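Side-chain contact in cysteine desulfurase (PDB 6A6E), which probably catalyses the pyridoxal-phosphate-dependent removal of sulfur from cysteine, supplying it to the Suf sulfur-mobilising system: residues T275-V278 with L279-F283. Sequence-based numbering, arbitrary orientation.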
# COMPACT_ATOMS: atom_id res chain seq x y z
N THR A 275 3.95 -20.20 -12.90
CA THR A 275 4.84 -19.39 -13.70
C THR A 275 4.29 -17.94 -13.65
O THR A 275 3.15 -17.70 -13.17
CB THR A 275 4.82 -19.87 -15.15
OG1 THR A 275 3.49 -19.80 -15.61
CG2 THR A 275 5.34 -21.36 -15.21
N PHE A 276 5.10 -17.00 -14.11
CA PHE A 276 4.88 -15.58 -13.85
C PHE A 276 4.57 -14.82 -15.10
O PHE A 276 4.92 -15.22 -16.18
CB PHE A 276 6.11 -15.00 -13.18
CG PHE A 276 6.49 -15.68 -11.90
CD1 PHE A 276 5.54 -15.92 -10.89
CD2 PHE A 276 7.83 -16.07 -11.68
CE1 PHE A 276 5.90 -16.58 -9.75
CE2 PHE A 276 8.18 -16.70 -10.52
CZ PHE A 276 7.24 -16.93 -9.55
N ASN A 277 3.85 -13.73 -14.95
CA ASN A 277 3.51 -12.82 -16.03
C ASN A 277 4.78 -12.07 -16.51
O ASN A 277 5.85 -12.17 -15.91
CB ASN A 277 2.46 -11.85 -15.48
CG ASN A 277 1.54 -11.32 -16.50
OD1 ASN A 277 1.86 -11.32 -17.71
ND2 ASN A 277 0.40 -10.74 -16.02
N VAL A 278 4.64 -11.33 -17.59
CA VAL A 278 5.70 -10.44 -18.09
C VAL A 278 5.87 -9.19 -17.21
O VAL A 278 5.05 -8.96 -16.31
CB VAL A 278 5.40 -10.00 -19.55
CG1 VAL A 278 5.27 -11.24 -20.43
CG2 VAL A 278 4.15 -9.14 -19.67
N LEU A 279 6.88 -8.39 -17.51
CA LEU A 279 7.16 -7.12 -16.81
C LEU A 279 6.15 -6.11 -17.26
O LEU A 279 5.77 -6.13 -18.41
CB LEU A 279 8.55 -6.54 -17.17
CG LEU A 279 9.79 -7.36 -16.79
CD1 LEU A 279 11.07 -6.57 -17.02
CD2 LEU A 279 9.75 -7.83 -15.38
N PRO A 280 5.70 -5.19 -16.41
CA PRO A 280 6.05 -5.03 -14.98
C PRO A 280 5.16 -5.84 -14.03
O PRO A 280 5.38 -5.87 -12.81
CB PRO A 280 5.71 -3.55 -14.75
CG PRO A 280 4.57 -3.25 -15.69
CD PRO A 280 4.87 -4.09 -16.91
N TYR A 281 4.17 -6.50 -14.60
CA TYR A 281 3.06 -7.13 -13.88
C TYR A 281 3.53 -8.27 -13.01
O TYR A 281 2.92 -8.58 -11.96
CB TYR A 281 2.01 -7.63 -14.88
CG TYR A 281 1.58 -6.62 -15.93
CD1 TYR A 281 1.00 -5.38 -15.57
CD2 TYR A 281 1.78 -6.87 -17.29
CE1 TYR A 281 0.67 -4.46 -16.53
CE2 TYR A 281 1.41 -5.94 -18.25
CZ TYR A 281 0.85 -4.76 -17.86
OH TYR A 281 0.50 -3.88 -18.83
N ARG A 282 4.62 -8.90 -13.42
CA ARG A 282 5.33 -9.86 -12.58
C ARG A 282 5.56 -9.45 -11.13
O ARG A 282 5.63 -10.34 -10.23
CB ARG A 282 6.67 -10.18 -13.23
CG ARG A 282 7.54 -11.14 -12.46
CD ARG A 282 8.85 -11.42 -13.23
NE ARG A 282 8.46 -12.01 -14.47
CZ ARG A 282 9.26 -12.24 -15.51
NH1 ARG A 282 10.57 -11.93 -15.48
NH2 ARG A 282 8.71 -12.79 -16.58
N PHE A 283 5.76 -8.15 -10.90
CA PHE A 283 6.12 -7.65 -9.59
C PHE A 283 5.01 -6.86 -8.89
O PHE A 283 5.28 -6.22 -7.87
CB PHE A 283 7.40 -6.82 -9.67
CG PHE A 283 8.56 -7.60 -10.20
CD1 PHE A 283 9.09 -8.61 -9.47
CD2 PHE A 283 9.03 -7.40 -11.48
CE1 PHE A 283 10.12 -9.37 -9.93
CE2 PHE A 283 10.08 -8.16 -11.98
CZ PHE A 283 10.63 -9.16 -11.19
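Arg282 folds back on the backbone carbonyl of Asn277 in a local turn contact, where the short strand 274-276 gives way to the loop leading to helix 290-306. Both NE and NH2 of Arg282 donate to Asn277 O, each at 3.0 Å. The NE donor lies nearly on the line of the C=O bond (172°), whereas NH2 comes in from a more bent direction; the oxygen sits 18° out of the guanidinium plane. CG of Arg282 stands anti to the backbone N, and a bend at chi3 (-61°) turns NE back to this oxygen and alongside Phe276 CB, 4.0 Å away. On the other side of the arginine side chain from Phe276, CG lies 3.8 Å above the plane of the Phe283 ring. Replacing Arg282 by an alanine would probably leave Asn277 O without both donors and the Phe283 ring without its CG neighbour.

The backbone closes the turn: Arg282 N donates to Val278 O at 2.9 Å. Pro280 CD lies over the centre of one face of the Tyr281 ring, and Val278 CG2 meets Tyr281 CD2 at 4.1 Å. Asn277 turns its amide across Tyr281, bringing Asn277 ND2 to 3.7 Å from Tyr281 CB; the same nitrogen hydrogen-bonds to Glu264 O and to a citrate probably from the crystallisation liquor, while OD1 accepts from Val278 N. Beyond the turn, Tyr281 meets the ring of His65 and touches helix 70-90. Residues 278-281 form a type VIa-like beta turn with cis Pro280 third, leading into the 3-10 segment 281-282, and Arg282 holds the carbonyl of the first residue after the strand, in a class-V aminotransferase family member of fold-type I PLP-enzyme architecture.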